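Local coordinates for protein VMB-1 (Vibrio alginolyticus, PDB 6JV4) that probably hydrolyses beta-lactam antibiotics, opening their ring with water at a two-zinc site, as a subclass B1 metallo-beta-lactamase, at residues A[40-45]-A[66-71]. Numbering follows the deposited sequence.
Sequences GLVVIN and EWIEAK
Val42 and Ile68 meet tip to tip, methyl against methyl. Val42 CG1 lies 4.1 Å from Ile68 CD1, a light van der Waals contact. On Ile68, CG1 sits anti to the carbonyl carbon (chi1 -68°) and the chain runs on extended, which carries CD1 toward the strand. A second touch comes further along the strand, where Ile44 CD1 is 4.4 Å from Lys71 CE. Here the lysine contributes its methylene chain. The same chain folds over the indole of Trp67, with CD about 3.2 Å above the ring plane and offset toward its rim. Trp67 CZ3 comes within 4.6 Å of Val42 CG1.

The contact packs helix 58-70 onto one face of the seven-stranded sheet, through strand 36-45. This is one helix-on-sheet layer of the alpha-beta/beta-alpha sandwich of the metallo-beta-lactamase superfamily. It lies away from the two zinc ions. Val42 and Ile44 face the helix, while Leu41 and Val43 point to the other side of the sheet and touch Leu153 of the second sheet.

Further out, Tyr22 on the adjacent strand 21-30 meets Trp67 edge-to-face and also touches Ile44 and Lys71. Ile68 packs against Ala49 and Leu73 as well. Lys71 N donates to Ile68 O at 3.1 Å.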
ATOM      1  N   GLY A  40      -3.067  -4.476   2.891  1.00  8.21           N
ATOM      2  CA  GLY A  40      -1.610  -4.254   2.863  1.00  8.62           C
ATOM      3  C   GLY A  40      -0.936  -5.610   2.882  1.00  8.77           C
ATOM      4  O   GLY A  40      -1.664  -6.652   2.783  1.00  8.66           O
ATOM      5  N   LEU A  41       0.367  -5.634   3.100  1.00  8.41           N
ATOM      6  CA  LEU A  41       1.125  -6.892   3.110  1.00  7.99           C
ATOM      7  C   LEU A  41       1.951  -7.013   4.388  1.00  8.33           C
ATOM      8  O   LEU A  41       2.353  -6.012   4.981  1.00  8.92           O
ATOM      9  CB  LEU A  41       2.003  -7.051   1.875  1.00  8.27           C
ATOM     10  CG  LEU A  41       1.299  -6.975   0.509  1.00  8.60           C
ATOM     11  CD1 LEU A  41       2.335  -7.129  -0.576  1.00  9.92           C
ATOM     12  CD2 LEU A  41       0.242  -8.059   0.353  1.00  9.33           C
ATOM     13  N   VAL A  42       2.281  -8.253   4.690  1.00  9.54           N
ATOM     14  CA  VAL A  42       3.386  -8.591   5.619  1.00  9.71           C
ATOM     15  C   VAL A  42       4.377  -9.419   4.821  1.00 10.18           C
ATOM     16  O   VAL A  42       3.942 -10.401   4.182  1.00 10.44           O
ATOM     17  CB  VAL A  42       2.913  -9.351   6.856  1.00 11.42           C
ATOM     18  CG1 VAL A  42       4.091  -9.776   7.680  1.00 11.60           C
ATOM     19  CG2 VAL A  42       1.936  -8.550   7.699  1.00 12.31           C
ATOM     20  N   VAL A  43       5.608  -8.954   4.778  1.00 10.46           N
ATOM     21  CA  VAL A  43       6.696  -9.638   4.041  1.00 11.18           C
ATOM     22  C   VAL A  43       7.663 -10.189   5.075  1.00 12.36           C
ATOM     23  O   VAL A  43       8.166  -9.423   5.943  1.00 12.71           O
ATOM     24  CB  VAL A  43       7.357  -8.731   2.998  1.00 11.39           C
ATOM     25  CG1 VAL A  43       8.468  -9.462   2.240  1.00 12.22           C
ATOM     26  CG2 VAL A  43       6.325  -8.202   2.031  1.00 11.53           C
ATOM     27  N   ILE A  44       7.953 -11.480   4.927  1.00 13.31           N
ATOM     28  CA  ILE A  44       8.826 -12.222   5.883  1.00 14.99           C
ATOM     29  C   ILE A  44      10.150 -12.477   5.172  1.00 14.49           C
ATOM     30  O   ILE A  44      10.124 -13.003   4.033  1.00 16.85           O
ATOM     31  CB  ILE A  44       8.163 -13.527   6.336  1.00 16.13           C
ATOM     32  CG1 ILE A  44       6.835 -13.269   7.042  1.00 19.16           C
ATOM     33  CG2 ILE A  44       9.112 -14.356   7.221  1.00 17.61           C
ATOM     34  CD1 ILE A  44       5.984 -14.481   7.149  1.00 21.71           C
ATOM     35  N   ASN A  45      11.241 -12.121   5.852  1.00 15.66           N
ATOM     36  CA  ASN A  45      12.640 -12.267   5.405  1.00 15.71           C
ATOM     37  C   ASN A  45      13.427 -12.906   6.563  1.00 16.33           C
ATOM     38  O   ASN A  45      13.834 -12.189   7.485  1.00 17.93           O
ATOM     39  CB  ASN A  45      13.222 -10.923   4.958  1.00 18.56           C
ATOM     40  CG  ASN A  45      14.610 -11.025   4.373  1.00 20.57           C
ATOM     41  OD1 ASN A  45      14.867 -11.968   3.653  1.00 23.38           O
ATOM     42  ND2 ASN A  45      15.489 -10.074   4.645  1.00 19.62           N
ATOM     43  N   GLU A  66       0.834  -8.685  17.215  1.00 18.39           N
ATOM     44  CA  GLU A  66       0.726  -9.899  18.088  1.00 20.92           C
ATOM     45  C   GLU A  66       0.896 -11.148  17.225  1.00 18.27           C
ATOM     46  O   GLU A  66       1.627 -12.084  17.633  1.00 19.35           O
ATOM     47  CB  GLU A  66      -0.611  -9.939  18.847  1.00 24.87           C
ATOM     48  CG  GLU A  66      -0.704  -8.924  19.963  1.00 34.11           C
ATOM     49  CD  GLU A  66      -2.111  -8.526  20.415  1.00 45.19           C
ATOM     50  OE1 GLU A  66      -2.234  -7.446  21.079  1.00 52.55           O
ATOM     51  OE2 GLU A  66      -3.093  -9.279  20.108  1.00 51.78           O
ATOM     52  N   TRP A  67       0.228 -11.220  16.078  1.00 16.83           N
ATOM     53  CA  TRP A  67       0.282 -12.408  15.191  1.00 17.19           C
ATOM     54  C   TRP A  67       1.696 -12.618  14.684  1.00 17.25           C
ATOM     55  O   TRP A  67       2.163 -13.782  14.716  1.00 17.35           O
ATOM     56  CB  TRP A  67      -0.679 -12.266  14.023  1.00 18.18           C
ATOM     57  CG  TRP A  67      -0.624 -13.384  13.038  1.00 20.25           C
ATOM     58  CD1 TRP A  67      -1.324 -14.552  13.075  1.00 21.71           C
ATOM     59  CD2 TRP A  67       0.099 -13.388  11.794  1.00 20.25           C
ATOM     60  NE1 TRP A  67      -1.075 -15.291  11.946  1.00 22.64           N
ATOM     61  CE2 TRP A  67      -0.192 -14.610  11.152  1.00 22.60           C
ATOM     62  CE3 TRP A  67       0.995 -12.505  11.193  1.00 21.75           C
ATOM     63  CZ2 TRP A  67       0.354 -14.954   9.915  1.00 24.55           C
ATOM     64  CZ3 TRP A  67       1.549 -12.853   9.978  1.00 23.05           C
ATOM     65  CH2 TRP A  67       1.244 -14.065   9.358  1.00 24.08           C
ATOM     66  N   ILE A  68       2.355 -11.542  14.246  1.00 15.17           N
ATOM     67  CA  ILE A  68       3.760 -11.628  13.749  1.00 16.36           C
ATOM     68  C   ILE A  68       4.649 -12.194  14.863  1.00 17.91           C
ATOM     69  O   ILE A  68       5.399 -13.146  14.598  1.00 18.16           O
ATOM     70  CB  ILE A  68       4.253 -10.265  13.235  1.00 14.98           C
ATOM     71  CG1 ILE A  68       3.496  -9.877  11.959  1.00 15.36           C
ATOM     72  CG2 ILE A  68       5.761 -10.286  12.999  1.00 15.55           C
ATOM     73  CD1 ILE A  68       3.786  -8.472  11.515  1.00 16.02           C
ATOM     74  N   GLU A  69       4.593 -11.596  16.049  1.00 18.93           N
ATOM     75  CA  GLU A  69       5.475 -11.994  17.169  1.00 21.38           C
ATOM     76  C   GLU A  69       5.146 -13.432  17.600  1.00 25.58           C
ATOM     77  O   GLU A  69       6.114 -14.155  17.914  1.00 26.58           O
ATOM     78  CB  GLU A  69       5.375 -10.944  18.270  1.00 22.07           C
ATOM     79  CG  GLU A  69       5.971  -9.614  17.840  1.00 22.56           C
ATOM     80  CD  GLU A  69       6.050  -8.514  18.890  1.00 26.64           C
ATOM     81  OE1 GLU A  69       5.373  -8.622  19.917  1.00 28.01           O
ATOM     82  OE2 GLU A  69       6.761  -7.515  18.647  1.00 27.79           O
ATOM     83  N   ALA A  70       3.881 -13.852  17.585  1.00 24.38           N
ATOM     84  CA  ALA A  70       3.464 -15.227  17.967  1.00 26.55           C
ATOM     85  C   ALA A  70       3.998 -16.246  16.955  1.00 29.33           C
ATOM     86  O   ALA A  70       4.016 -17.445  17.288  1.00 30.46           O
ATOM     87  CB  ALA A  70       1.970 -15.356  18.123  1.00 26.31           C
ATOM     88  N   LYS A  71       4.421 -15.830  15.762  1.00 27.88           N
ATOM     89  CA  LYS A  71       5.048 -16.743  14.770  1.00 27.32           C
ATOM     90  C   LYS A  71       6.558 -16.829  15.006  1.00 26.28           C
ATOM     91  O   LYS A  71       7.233 -17.489  14.220  1.00 30.75           O
ATOM     92  CB  LYS A  71       4.721 -16.302  13.343  1.00 30.09           C
ATOM     93  CG  LYS A  71       3.322 -16.652  12.890  1.00 34.25           C
ATOM     94  CD  LYS A  71       2.944 -16.089  11.536  1.00 41.50           C
ATOM     95  CE  LYS A  71       3.851 -16.505  10.392  1.00 42.51           C
ATOM     96  NZ  LYS A  71       3.701 -17.943  10.061  1.00 42.59           N
TER